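Local coordinates for protein type II secretion chaperone CpaB (Acinetobacter nosocomialis M2, PDB 6O38) that binds the secreted metalloprotease CpaA in a chaperone-substrate complex and probably prepares it for export by the type II secretion system, at residues Gln42-Glu47 against Asp84-Gln89; Gly67-Tyr72 against Val158-Thr163; Lys75-Lys80 against Ile130-Lys135; Gly116-Gly121 against Ile143-Gly148; Asp136-Met141 against Ser151-Asp156. All coordinates share one frame; numbering follows the deposited sequence.

Contact 1. Residues Gln42-Glu47 against Asp84-Gln89; sequences QIVFNE and DTVKFQ. With SO4 (sulfate ion), chain B.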
# COMPACT_ATOMS: atom_id res chain seq x y z
N GLN G 42 16.94 14.60 -1.39
CA GLN G 42 15.69 13.89 -1.63
C GLN G 42 15.47 12.76 -0.63
O GLN G 42 14.32 12.39 -0.37
CB GLN G 42 15.68 13.34 -3.06
CG GLN G 42 15.75 14.42 -4.13
CD GLN G 42 15.80 13.86 -5.53
OE1 GLN G 42 15.94 12.65 -5.73
NE2 GLN G 42 15.70 14.74 -6.53
N ILE G 43 16.54 12.22 -0.06
CA ILE G 43 16.42 11.16 0.93
C ILE G 43 15.87 11.75 2.23
O ILE G 43 16.36 12.77 2.72
CB ILE G 43 17.77 10.47 1.16
CG1 ILE G 43 18.15 9.64 -0.06
CG2 ILE G 43 17.73 9.61 2.41
CD1 ILE G 43 19.49 8.94 0.07
N VAL G 44 14.85 11.10 2.78
CA VAL G 44 14.20 11.60 3.99
C VAL G 44 14.90 11.10 5.25
O VAL G 44 15.27 11.88 6.12
CB VAL G 44 12.71 11.20 3.99
CG1 VAL G 44 11.98 11.87 5.14
CG2 VAL G 44 12.07 11.58 2.67
N PHE G 45 15.09 9.78 5.37
CA PHE G 45 15.78 9.18 6.50
C PHE G 45 16.83 8.21 6.00
O PHE G 45 16.84 7.80 4.84
CB PHE G 45 14.79 8.48 7.45
CG PHE G 45 13.85 7.53 6.76
CD1 PHE G 45 14.24 6.24 6.45
CD2 PHE G 45 12.56 7.93 6.43
CE1 PHE G 45 13.38 5.37 5.82
CE2 PHE G 45 11.69 7.07 5.79
CZ PHE G 45 12.10 5.78 5.49
N ASN G 46 17.72 7.81 6.91
CA ASN G 46 18.85 6.96 6.58
C ASN G 46 18.93 5.79 7.56
O ASN G 46 18.71 5.97 8.76
CB ASN G 46 20.17 7.74 6.61
CG ASN G 46 20.26 8.77 5.51
OD1 ASN G 46 20.00 8.48 4.34
ND2 ASN G 46 20.62 10.00 5.87
N GLU G 47 19.25 4.61 7.04
CA GLU G 47 19.45 3.45 7.88
C GLU G 47 20.64 3.66 8.82
O GLU G 47 21.56 4.43 8.53
CB GLU G 47 19.69 2.19 7.04
CG GLU G 47 18.44 1.46 6.62
CD GLU G 47 18.65 -0.05 6.57
OE1 GLU G 47 19.23 -0.60 7.53
OE2 GLU G 47 18.24 -0.68 5.57
N ASP G 84 8.05 19.47 -4.75
CA ASP G 84 9.43 19.03 -4.59
C ASP G 84 9.51 17.51 -4.51
O ASP G 84 8.56 16.83 -4.13
CB ASP G 84 10.05 19.66 -3.34
CG ASP G 84 10.28 21.15 -3.49
OD1 ASP G 84 10.43 21.62 -4.63
OD2 ASP G 84 10.30 21.86 -2.45
N THR G 85 10.68 16.99 -4.87
CA THR G 85 10.89 15.55 -4.95
C THR G 85 11.42 15.01 -3.62
O THR G 85 12.28 15.63 -2.98
CB THR G 85 11.87 15.21 -6.07
OG1 THR G 85 11.35 15.68 -7.32
CG2 THR G 85 12.09 13.71 -6.17
N VAL G 86 10.89 13.86 -3.21
CA VAL G 86 11.25 13.21 -1.96
C VAL G 86 11.52 11.74 -2.24
O VAL G 86 10.82 11.12 -3.05
CB VAL G 86 10.14 13.39 -0.89
CG1 VAL G 86 9.87 12.09 -0.15
CG2 VAL G 86 10.51 14.50 0.08
N LYS G 87 12.55 11.19 -1.59
CA LYS G 87 13.02 9.83 -1.86
C LYS G 87 13.01 9.01 -0.58
O LYS G 87 13.37 9.51 0.49
CB LYS G 87 14.43 9.86 -2.46
CG LYS G 87 14.92 8.53 -2.99
CD LYS G 87 16.22 8.71 -3.76
CE LYS G 87 16.40 7.64 -4.82
NZ LYS G 87 17.51 7.98 -5.75
N PHE G 88 12.61 7.74 -0.70
CA PHE G 88 12.61 6.80 0.40
C PHE G 88 13.53 5.63 0.07
O PHE G 88 13.50 5.10 -1.04
CB PHE G 88 11.19 6.27 0.69
CG PHE G 88 10.20 7.34 1.05
CD1 PHE G 88 10.06 7.77 2.36
CD2 PHE G 88 9.40 7.92 0.07
CE1 PHE G 88 9.15 8.75 2.69
CE2 PHE G 88 8.49 8.90 0.40
CZ PHE G 88 8.36 9.32 1.71
N GLN G 89 14.34 5.22 1.05
CA GLN G 89 15.24 4.09 0.89
C GLN G 89 15.04 3.13 2.05
O GLN G 89 15.39 3.44 3.20
CB GLN G 89 16.70 4.55 0.81
CG GLN G 89 17.10 5.07 -0.56
CD GLN G 89 18.59 5.23 -0.72
OE1 GLN G 89 19.34 5.23 0.26
NE2 GLN G 89 19.05 5.37 -1.96
S SO4 B . 19.88 12.68 -1.99
O1 SO4 B . 19.39 12.69 -0.62
O2 SO4 B . 19.94 14.04 -2.51
O3 SO4 B . 21.22 12.10 -2.02
O4 SO4 B . 18.99 11.87 -2.83

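Contact 2. Residues Gly67-Tyr72 against Val158-Thr163; sequences GMVIKY and VGLVQT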
# COMPACT_ATOMS: atom_id res chain seq x y z
N GLY G 67 12.26 -3.93 14.07
CA GLY G 67 12.14 -3.06 12.92
C GLY G 67 13.51 -2.60 12.45
O GLY G 67 14.52 -3.26 12.69
N MSE G 68 13.51 -1.45 11.79
CA MSE G 68 14.71 -0.90 11.18
C MSE G 68 15.01 0.50 11.71
O MSE G 68 14.28 1.45 11.42
CB MSE G 68 14.55 -0.87 9.66
CG MSE G 68 15.78 -0.44 8.88
SE MSE G 68 15.36 -0.34 6.98
CE MSE G 68 13.92 0.96 7.08
N VAL G 69 16.09 0.62 12.48
CA VAL G 69 16.44 1.89 13.10
C VAL G 69 16.93 2.86 12.03
O VAL G 69 17.69 2.48 11.13
CB VAL G 69 17.49 1.69 14.19
CG1 VAL G 69 17.52 2.89 15.13
CG2 VAL G 69 17.23 0.41 14.96
N ILE G 70 16.49 4.12 12.12
CA ILE G 70 16.84 5.14 11.14
C ILE G 70 17.14 6.45 11.85
O ILE G 70 16.67 6.71 12.96
CB ILE G 70 15.72 5.35 10.09
CG1 ILE G 70 14.37 5.58 10.78
CG2 ILE G 70 15.66 4.18 9.13
CD1 ILE G 70 13.95 7.04 10.85
N LYS G 71 17.92 7.29 11.18
CA LYS G 71 18.18 8.66 11.61
C LYS G 71 17.38 9.61 10.73
O LYS G 71 17.22 9.37 9.53
CB LYS G 71 19.67 8.99 11.55
CG LYS G 71 20.02 10.37 12.09
CD LYS G 71 21.51 10.51 12.37
CE LYS G 71 21.82 11.85 13.01
NZ LYS G 71 23.24 11.94 13.45
N TYR G 72 16.89 10.69 11.33
CA TYR G 72 15.96 11.58 10.65
C TYR G 72 16.25 13.03 11.01
O TYR G 72 16.55 13.34 12.16
CB TYR G 72 14.51 11.23 11.01
CG TYR G 72 13.48 12.23 10.55
CD1 TYR G 72 13.26 12.46 9.20
CD2 TYR G 72 12.71 12.93 11.47
CE1 TYR G 72 12.31 13.37 8.78
CE2 TYR G 72 11.76 13.84 11.06
CZ TYR G 72 11.57 14.06 9.72
OH TYR G 72 10.62 14.96 9.31
N VAL G 158 15.83 10.21 15.99
CA VAL G 158 15.99 8.77 15.85
C VAL G 158 14.60 8.15 15.76
O VAL G 158 13.67 8.59 16.45
CB VAL G 158 16.81 8.16 17.01
CG1 VAL G 158 16.15 8.44 18.35
CG2 VAL G 158 17.01 6.66 16.80
N GLY G 159 14.45 7.14 14.90
CA GLY G 159 13.15 6.56 14.65
C GLY G 159 13.25 5.09 14.31
O GLY G 159 14.33 4.51 14.25
N LEU G 160 12.08 4.49 14.10
CA LEU G 160 11.97 3.06 13.82
C LEU G 160 10.96 2.85 12.70
O LEU G 160 9.82 3.31 12.79
CB LEU G 160 11.54 2.28 15.07
CG LEU G 160 11.47 0.76 14.95
CD1 LEU G 160 12.86 0.18 14.73
CD2 LEU G 160 10.83 0.16 16.19
N VAL G 161 11.38 2.15 11.65
CA VAL G 161 10.51 1.77 10.54
C VAL G 161 10.29 0.27 10.61
O VAL G 161 11.22 -0.50 10.88
CB VAL G 161 11.09 2.17 9.17
CG1 VAL G 161 9.99 2.70 8.27
CG2 VAL G 161 12.17 3.22 9.35
N GLN G 162 9.05 -0.15 10.36
CA GLN G 162 8.69 -1.55 10.45
C GLN G 162 7.49 -1.81 9.56
O GLN G 162 6.73 -0.90 9.22
CB GLN G 162 8.36 -1.95 11.90
CG GLN G 162 7.20 -1.15 12.49
CD GLN G 162 6.94 -1.49 13.95
OE1 GLN G 162 7.85 -1.89 14.68
NE2 GLN G 162 5.69 -1.33 14.38
N THR G 163 7.33 -3.08 9.17
CA THR G 163 6.10 -3.49 8.51
C THR G 163 4.96 -3.49 9.52
O THR G 163 5.16 -3.71 10.72
CB THR G 163 6.26 -4.88 7.90
OG1 THR G 163 7.55 -5.41 8.24
CG2 THR G 163 6.15 -4.81 6.38

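Contact 3. Residues Lys75-Lys80 against Ile130-Lys135; sequences KVIELK and ITQSQK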
# COMPACT_ATOMS: atom_id res chain seq x y z
N LYS G 75 14.30 19.08 9.61
CA LYS G 75 14.45 20.31 8.84
C LYS G 75 14.44 20.07 7.34
O LYS G 75 14.21 21.01 6.58
CB LYS G 75 15.75 21.02 9.25
CG LYS G 75 15.81 21.38 10.72
CD LYS G 75 17.22 21.70 11.17
CE LYS G 75 17.27 21.97 12.67
NZ LYS G 75 18.66 22.13 13.16
N VAL G 76 14.68 18.83 6.90
CA VAL G 76 14.69 18.54 5.47
C VAL G 76 13.29 18.63 4.89
O VAL G 76 13.08 19.22 3.82
CB VAL G 76 15.32 17.16 5.21
CG1 VAL G 76 15.09 16.73 3.77
CG2 VAL G 76 16.81 17.19 5.53
N ILE G 77 12.30 18.06 5.59
CA ILE G 77 10.93 18.09 5.08
C ILE G 77 10.33 19.49 5.21
O ILE G 77 9.52 19.91 4.37
CB ILE G 77 10.07 17.04 5.80
CG1 ILE G 77 8.65 17.02 5.24
CG2 ILE G 77 10.05 17.29 7.29
CD1 ILE G 77 8.57 16.70 3.76
N GLU G 78 10.72 20.24 6.24
CA GLU G 78 10.17 21.57 6.45
C GLU G 78 10.60 22.55 5.36
O GLU G 78 9.94 23.57 5.16
CB GLU G 78 10.57 22.10 7.82
CG GLU G 78 9.97 21.32 8.98
CD GLU G 78 10.60 21.68 10.31
OE1 GLU G 78 11.45 22.59 10.35
OE2 GLU G 78 10.24 21.04 11.33
N LEU G 79 11.70 22.27 4.66
CA LEU G 79 12.14 23.08 3.54
C LEU G 79 11.57 22.62 2.21
O LEU G 79 11.93 23.18 1.17
CB LEU G 79 13.67 23.10 3.47
CG LEU G 79 14.39 23.76 4.65
CD1 LEU G 79 15.90 23.63 4.49
CD2 LEU G 79 13.99 25.22 4.76
N LYS G 80 10.69 21.62 2.22
CA LYS G 80 10.07 21.12 1.00
C LYS G 80 8.74 21.81 0.76
O LYS G 80 7.94 21.98 1.69
CB LYS G 80 9.87 19.60 1.08
CG LYS G 80 11.15 18.80 1.23
CD LYS G 80 12.03 18.90 -0.00
CE LYS G 80 13.28 18.05 0.14
NZ LYS G 80 14.14 18.11 -1.07
N ILE G 130 3.56 12.42 5.83
CA ILE G 130 4.51 12.73 6.88
C ILE G 130 3.84 13.75 7.79
O ILE G 130 3.61 14.90 7.38
CB ILE G 130 5.84 13.28 6.34
CG1 ILE G 130 6.56 12.21 5.51
CG2 ILE G 130 6.73 13.75 7.48
CD1 ILE G 130 7.75 12.73 4.74
N THR G 131 3.53 13.35 9.02
CA THR G 131 2.87 14.20 9.99
C THR G 131 3.84 14.45 11.13
O THR G 131 4.33 13.51 11.76
CB THR G 131 1.58 13.54 10.50
OG1 THR G 131 0.91 12.90 9.40
CG2 THR G 131 0.65 14.59 11.07
N GLN G 132 4.11 15.73 11.40
CA GLN G 132 5.23 16.12 12.24
C GLN G 132 4.79 17.16 13.26
O GLN G 132 4.16 18.15 12.91
CB GLN G 132 6.37 16.68 11.39
CG GLN G 132 7.59 17.14 12.17
CD GLN G 132 8.80 17.33 11.28
OE1 GLN G 132 9.26 16.40 10.63
NE2 GLN G 132 9.31 18.56 11.24
N SER G 133 5.13 16.92 14.52
CA SER G 133 4.95 17.90 15.58
C SER G 133 6.25 18.67 15.79
O SER G 133 7.34 18.09 15.76
CB SER G 133 4.54 17.22 16.89
OG SER G 133 4.67 18.11 17.99
N GLN G 134 6.13 19.99 15.97
CA GLN G 134 7.30 20.82 16.18
C GLN G 134 7.68 20.90 17.66
O GLN G 134 8.87 20.80 18.00
CB GLN G 134 7.08 22.23 15.61
CG GLN G 134 8.29 23.13 15.79
CD GLN G 134 9.36 22.87 14.74
OE1 GLN G 134 9.10 22.24 13.72
NE2 GLN G 134 10.57 23.36 14.99
N LYS G 135 6.70 21.10 18.53
CA LYS G 135 6.98 21.24 19.96
C LYS G 135 7.70 20.01 20.49
O LYS G 135 8.80 20.11 21.05
CB LYS G 135 5.67 21.47 20.72
CG LYS G 135 5.77 21.37 22.24
CD LYS G 135 4.41 21.57 22.90
CE LYS G 135 4.47 21.38 24.40
NZ LYS G 135 5.27 22.44 25.07

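Contact 4. Residues Gly116-Gly121 against Ile143-Gly148; sequences GRFDQG and IFTEKG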
# COMPACT_ATOMS: atom_id res chain seq x y z
N GLY G 116 2.16 13.12 -0.30
CA GLY G 116 2.77 13.00 -1.61
C GLY G 116 2.40 11.69 -2.28
O GLY G 116 1.89 10.76 -1.66
N ARG G 117 2.67 11.64 -3.59
CA ARG G 117 2.44 10.45 -4.39
C ARG G 117 3.74 10.01 -5.06
O ARG G 117 4.62 10.83 -5.33
CB ARG G 117 1.36 10.67 -5.45
CG ARG G 117 -0.00 11.02 -4.88
CD ARG G 117 -1.11 10.71 -5.87
NE ARG G 117 -2.43 10.84 -5.27
CZ ARG G 117 -3.09 9.83 -4.70
NH1 ARG G 117 -2.54 8.63 -4.66
NH2 ARG G 117 -4.29 10.02 -4.18
N PHE G 118 3.84 8.72 -5.33
CA PHE G 118 5.04 8.15 -5.92
C PHE G 118 5.04 8.30 -7.43
O PHE G 118 3.98 8.33 -8.07
CB PHE G 118 5.18 6.68 -5.53
CG PHE G 118 5.37 6.46 -4.05
CD1 PHE G 118 6.59 6.73 -3.46
CD2 PHE G 118 4.33 6.01 -3.26
CE1 PHE G 118 6.77 6.54 -2.10
CE2 PHE G 118 4.50 5.82 -1.90
CZ PHE G 118 5.73 6.08 -1.32
N ASP G 119 6.24 8.41 -8.00
CA ASP G 119 6.38 8.68 -9.43
C ASP G 119 6.04 7.47 -10.31
O ASP G 119 5.50 7.65 -11.40
CB ASP G 119 7.80 9.16 -9.74
CG ASP G 119 8.16 10.41 -8.98
OD1 ASP G 119 7.40 11.40 -9.05
OD2 ASP G 119 9.22 10.41 -8.31
N GLN G 120 6.35 6.25 -9.87
CA GLN G 120 6.14 5.08 -10.71
C GLN G 120 5.24 4.01 -10.11
O GLN G 120 5.22 2.88 -10.62
CB GLN G 120 7.48 4.44 -11.09
CG GLN G 120 8.37 5.30 -11.98
CD GLN G 120 7.73 5.62 -13.32
OE1 GLN G 120 7.02 4.80 -13.90
NE2 GLN G 120 7.99 6.83 -13.81
N GLY G 121 4.48 4.32 -9.06
CA GLY G 121 3.54 3.37 -8.50
C GLY G 121 2.23 3.33 -9.27
O GLY G 121 2.19 3.58 -10.48
N ILE G 143 3.85 5.08 4.71
CA ILE G 143 4.33 4.82 3.35
C ILE G 143 3.51 3.66 2.80
O ILE G 143 3.63 2.52 3.27
CB ILE G 143 5.83 4.50 3.33
CG1 ILE G 143 6.61 5.62 4.03
CG2 ILE G 143 6.32 4.32 1.91
CD1 ILE G 143 7.99 5.23 4.49
N PHE G 144 2.67 3.95 1.81
CA PHE G 144 1.75 2.97 1.24
C PHE G 144 2.17 2.69 -0.20
O PHE G 144 1.98 3.54 -1.09
CB PHE G 144 0.31 3.47 1.31
CG PHE G 144 -0.17 3.74 2.70
CD1 PHE G 144 -0.01 2.79 3.70
CD2 PHE G 144 -0.77 4.95 3.02
CE1 PHE G 144 -0.45 3.04 4.99
CE2 PHE G 144 -1.21 5.20 4.31
CZ PHE G 144 -1.05 4.24 5.29
N THR G 145 2.72 1.50 -0.44
CA THR G 145 3.08 1.04 -1.77
C THR G 145 2.37 -0.28 -2.06
O THR G 145 1.82 -0.92 -1.16
CB THR G 145 4.60 0.87 -1.91
OG1 THR G 145 5.02 -0.29 -1.17
CG2 THR G 145 5.33 2.09 -1.39
N GLU G 146 2.39 -0.67 -3.33
CA GLU G 146 1.83 -1.96 -3.71
C GLU G 146 2.67 -3.12 -3.18
O GLU G 146 2.15 -4.24 -3.08
CB GLU G 146 1.71 -2.06 -5.23
CG GLU G 146 3.03 -2.16 -5.97
CD GLU G 146 3.80 -0.85 -6.00
OE1 GLU G 146 3.22 0.20 -5.65
OE2 GLU G 146 5.00 -0.88 -6.37
N LYS G 147 3.93 -2.88 -2.85
CA LYS G 147 4.80 -3.92 -2.31
C LYS G 147 4.66 -4.09 -0.80
O LYS G 147 5.24 -5.03 -0.24
CB LYS G 147 6.26 -3.64 -2.66
CG LYS G 147 6.56 -3.72 -4.15
CD LYS G 147 8.02 -3.42 -4.44
CE LYS G 147 8.33 -3.57 -5.92
NZ LYS G 147 9.76 -3.27 -6.23
N GLY G 148 3.93 -3.22 -0.13
CA GLY G 148 3.79 -3.29 1.31
C GLY G 148 3.60 -1.92 1.91
O GLY G 148 3.80 -0.89 1.27

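Contact 5. Residues Asp136-Met141 against Ser151-Asp156; sequences DHYTIM and SAEIKD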
# COMPACT_ATOMS: atom_id res chain seq x y z
N ASP G 136 7.11 18.83 20.31
CA ASP G 136 7.81 17.58 20.53
C ASP G 136 8.40 17.13 19.20
O ASP G 136 7.66 16.98 18.22
CB ASP G 136 6.88 16.51 21.10
CG ASP G 136 5.84 17.09 22.04
OD1 ASP G 136 6.17 18.04 22.77
OD2 ASP G 136 4.69 16.60 22.03
N HIS G 137 9.71 16.89 19.17
CA HIS G 137 10.37 16.51 17.92
C HIS G 137 9.95 15.10 17.54
O HIS G 137 10.74 14.15 17.65
CB HIS G 137 11.89 16.64 18.04
CG HIS G 137 12.36 18.04 18.27
ND1 HIS G 137 12.09 18.73 19.43
CD2 HIS G 137 13.07 18.88 17.49
CE1 HIS G 137 12.62 19.94 19.35
NE2 HIS G 137 13.22 20.06 18.18
N TYR G 138 8.71 14.96 17.08
CA TYR G 138 8.06 13.67 16.87
C TYR G 138 7.43 13.66 15.49
O TYR G 138 6.70 14.59 15.13
CB TYR G 138 7.00 13.44 17.96
CG TYR G 138 6.33 12.09 17.94
CD1 TYR G 138 6.92 11.00 18.55
CD2 TYR G 138 5.09 11.92 17.34
CE1 TYR G 138 6.30 9.76 18.55
CE2 TYR G 138 4.46 10.69 17.33
CZ TYR G 138 5.07 9.62 17.94
OH TYR G 138 4.45 8.39 17.94
N THR G 139 7.73 12.62 14.71
CA THR G 139 7.25 12.51 13.34
C THR G 139 6.74 11.10 13.09
O THR G 139 7.38 10.12 13.49
CB THR G 139 8.37 12.85 12.34
OG1 THR G 139 8.84 14.18 12.58
CG2 THR G 139 7.86 12.76 10.91
N ILE G 140 5.59 11.00 12.43
CA ILE G 140 5.00 9.73 12.03
C ILE G 140 4.90 9.70 10.52
O ILE G 140 4.43 10.67 9.91
CB ILE G 140 3.63 9.51 12.69
CG1 ILE G 140 3.79 9.11 14.15
CG2 ILE G 140 2.83 8.46 11.93
CD1 ILE G 140 2.48 8.81 14.85
N MSE G 141 5.33 8.60 9.91
CA MSE G 141 5.25 8.44 8.46
C MSE G 141 4.43 7.23 8.07
O MSE G 141 4.57 6.15 8.65
CB MSE G 141 6.65 8.32 7.86
CG MSE G 141 7.55 9.50 8.11
SE MSE G 141 9.21 9.36 7.12
CE MSE G 141 10.16 10.82 7.99
N SER G 151 5.39 1.92 8.44
CA SER G 151 5.19 3.00 9.38
C SER G 151 6.52 3.38 10.02
O SER G 151 7.35 2.51 10.32
CB SER G 151 4.19 2.60 10.47
OG SER G 151 4.65 1.47 11.20
N ALA G 152 6.72 4.68 10.22
CA ALA G 152 7.93 5.20 10.84
C ALA G 152 7.54 6.10 12.00
O ALA G 152 6.77 7.05 11.82
CB ALA G 152 8.79 5.97 9.83
N GLU G 153 8.05 5.80 13.19
CA GLU G 153 7.83 6.61 14.38
C GLU G 153 9.17 7.15 14.85
O GLU G 153 10.06 6.39 15.23
CB GLU G 153 7.16 5.78 15.48
CG GLU G 153 6.87 6.55 16.76
CD GLU G 153 6.03 5.76 17.73
OE1 GLU G 153 5.80 4.56 17.48
OE2 GLU G 153 5.59 6.34 18.75
N ILE G 154 9.31 8.48 14.81
CA ILE G 154 10.59 9.14 15.05
C ILE G 154 10.45 10.09 16.24
O ILE G 154 9.43 10.77 16.39
CB ILE G 154 11.07 9.90 13.80
CG1 ILE G 154 11.16 8.95 12.61
CG2 ILE G 154 12.42 10.56 14.05
CD1 ILE G 154 11.15 9.65 11.27
N LYS G 155 11.48 10.12 17.09
CA LYS G 155 11.51 10.99 18.26
C LYS G 155 12.93 11.49 18.46
O LYS G 155 13.84 10.69 18.67
CB LYS G 155 11.01 10.26 19.51
CG LYS G 155 11.20 11.03 20.80
CD LYS G 155 10.14 12.12 20.96
CE LYS G 155 10.32 12.87 22.27
NZ LYS G 155 9.41 14.04 22.37
N ASP G 156 13.11 12.81 18.39
CA ASP G 156 14.40 13.46 18.61
C ASP G 156 15.46 12.96 17.63
O ASP G 156 16.59 12.65 18.01
CB ASP G 156 14.87 13.29 20.06
CG ASP G 156 13.94 13.96 21.06
OD1 ASP G 156 13.36 15.01 20.72
OD2 ASP G 156 13.79 13.43 22.18

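Contact 1. Residues Gln42-Glu47 against Asp84-Gln89
Ile43 and Lys87 sit beside each other with their CA atoms 4.6 Å apart in a single beta bridge, the touching parts of the two segments running 37° apart. Val44 N donates to Lys87 O at 3.2 Å, and Lys87 N donates to Gln42 O in a bond modelled too short for its length to be trusted.

The inner side of this bridge is apolar. Val44 points at the partner strand, and its CG2 methyl lies 3.6 Å from Val86 CG1 while also resting over one face of the Phe88 ring. Phe45 reaches that same ring at its edge: Phe45 CE2 comes to 3.9 Å from Phe88 CD1, close to the plane of the Phe88 ring. With CG lodged between the backbone N and the carbonyl carbon (chi1 50°), Phe45 also brings CE1 near Gln89 O. Met141 of strand 138-145 packs on both Val44 and Phe45.

The outer side is polar and mixed. The extended Gln42 side chain lays its amide against Thr85, Gln42 CD being 3.8 Å from Thr85 CG2, and Ile43 CD1 lies 3.7 Å from Gln89 OE1. A sulfate ion, probably from the crystallisation liquor, accepts from Ile43 N through O1 at 2.9 Å and more weakly from Gln42 N through O2.

The chemistry thus differs between the two sides of the bridge that links edge strand 85-90 to the residues leading into the other edge strand, 45-47: apolar packing inward, and outward backbone N-H groups that hold a sulfate.

Contact 2. Residues Gly67-Tyr72 against Val158-Thr163
Ile70 and Met68 meet on Val161 through two different torsions: Ile70 places CG1 between its backbone N and carbonyl carbon (chi1 52°), whereas the selenomethionine Met68 runs out extended and then bends at chi3 (59°). Both touch one methyl, Val161 CG2, which is 3.5 Å from Ile70 CG1 and 3.7 Å from Met68 CE. The setting is a pair of neighbouring antiparallel strands, 68-72 and 158-163, in the large sheet of the chaperone. Met68 with Val161 and Ile70 with Gly159 are hydrogen-bonded pairs, two backbone bonds each, and Val69 with Leu160 and Lys71 with Val158 are the non-hydrogen-bonded pairs beside them.

The Met68 and Val161 side chains lie alongside each other and point the same way, while that of Ile70 crosses Val161 at about a right angle. Gly159 carries no side chain on this buried face, and Ile70 CD1 settles 3.9 Å from Gly159 CA. Met90 of strand 85-90 packs on both Met68 and Val161 from the same interior.

The face carrying Val69, Val158 and Leu160 is sparser, with Val69 CG1 and Val158 CG2 at 4.2 Å. Here Leu160 leans over the start of the partner strand, where Leu160 CD1 lies 3.4 Å from Met68 N.

Contact 3. Residues Lys75-Lys80 against Ile130-Lys135
Ile77 and Ile130 meet tip to tip, their CD1 methyls 4.2 Å apart, in a contact that is buried on one side and more open on the other. On the buried side, Ile77 sends CG1 out anti to the backbone N (chi1 -178°) toward Ile130. That setting leaves CG2 facing Gln132, whose side chain slides past in the opposite direction with Gln132 OE1 3.5 Å from Ile77 CG2. This amide oxygen is well supplied with polar partners, since it is hydrogen-bonded to Tyr72 OH and to Thr139 OG1. Trp114 of strand 111-118 packs on both Ile77 and Gln132.

Toward solvent the fit relaxes. Glu78 stretches across Gln132 at about a right angle, their carboxylate and amide planes 62° apart. Glu78 OE2 stands 2.7 Å from Gln132 NE2, but the angle is too poor for a hydrogen bond, and NE2 has a weak one to Pro74 O instead. Beyond it the exposed Gln134 bends back toward the same carboxylate, so that both glutamine side chains gather at the end of Glu78.

Thr131, on the other face of the strand, is hydrogen-bonded to Glu400 of the CpaA chain. The arrangement is that of a short, weakly bonded helix, 74-78, packed against the inner face of an antiparallel sheet whose outer face receives the substrate.

Contact 4. Residues Gly116-Gly121 against Ile143-Gly148
Ile143, the first residue of its segment, touches Phe118 with the CG2 branch: that methyl lies 3.7 Å from Phe118 CZ, at the ring edge and near its plane. Phe118 gets there with CG anti to its carbonyl carbon (chi1 -65°), reaching across from strand 116-118. Phe144 comes next and offers its backbone rather than its ring; its O lies 3.5 Å from Phe118 CE2, again at the edge, while its side chain leads away to meet Phe127 edge-to-face. Thr145 adds its CG2 methyl, 3.9 Å from Phe118 CE2.

The two strands are not neighbours in the antiparallel sheet. Strand 127-133 runs between them, the axes of 116-118 and 143-145 come no closer than 8.9 Å, and the Phe118 side chain bridges the gap. Past Thr145 the chain reverses in a type I beta turn, Thr145 to Gly148, which closes the two-residue hairpin joining strands 138-145 and 148-155.

Glu146 is the second residue of that turn, and its OE1 lies 4.3 Å from Gly121 CA, a loose approach. Its other oxygen, OE2, forms a salt bridge with Arg97, which also makes a cation-pi contact with Phe118, so one guanidinium serves both segments. Lys147 follows, with its backbone N in a weak hydrogen bond to Thr145 OG1 and its side chain forming a long, weak ion pair with Glu70 of the CpaA chain. Gly148 ends the segment, and its O takes two donors: Thr145 N at 3.1 Å and Thr145 OG1 at 2.8 Å, the hydroxyl arriving in the carbonyl plane on a lone pair.

Contact 5. Residues Asp136-Met141 against Ser151-Asp156
Tyr138 crosses over to Glu153, Ile154 and Lys155, and its side chain can be followed outward. Tyr138 CB passes 3.9 Å from Ile154 O, and CG lies a little nearer the same oxygen. Tyr138 CD1 comes to 3.3 Å from Ile154 O. Lys155 CD is close to the ring edge here. Tyr138 CE1 then lies 3.7 Å from Glu153 CG, and CZ faces both that carbon and Glu153 OE2. At the tip, OH donates to Glu153 OE2, which sits at the ring edge in its plane while the carboxylate stands at 90° to the ring; the modelled bond is so short that its length is doubtful. With CG anti to the backbone N (chi1 -175°), the ring of Tyr138 swings over the neighbouring strand.

Glu153 OE2 also forms a salt bridge with Arg397 of the CpaA chain, and Lys155 NZ is hydrogen-bonded to Leu389 O of that chain. The other face is apolar: Met141 CB meets Ala152 CB at 3.7 Å, and Met141 CE meets Ile154 CD1 at 3.6 Å.

Backbone pairs Thr139 with Ile154 and Met141 with Ala152 each carry two hydrogen bonds, and Asp156 N to His137 O adds one more. This is a regular antiparallel beta hairpin, with one face packed into the chaperone and the other against its substrate.

All five contacts draw on one antiparallel sheet. Contacts 2 and 5 are true strand pairings within it, joined side by side because strands 158-163 and 148-155 are neighbours. Contact 1, by comparison, has a lone bridge where the two ends of the sheet approach, and contacts 3 and 4 have no backbone pairing and rest mainly on side chains. Met141 of contact 5 and Ile143 of contact 4 both touch residues of contact 1, giving a shared apolar interior, while Tyr72 of contact 2 reaches Gln132 of contact 3. Contacts 3 and 5 are the most buried; contacts 1, 2 and 4 are only partly so. Polar chemistry toward CpaA is concentrated in contact 5.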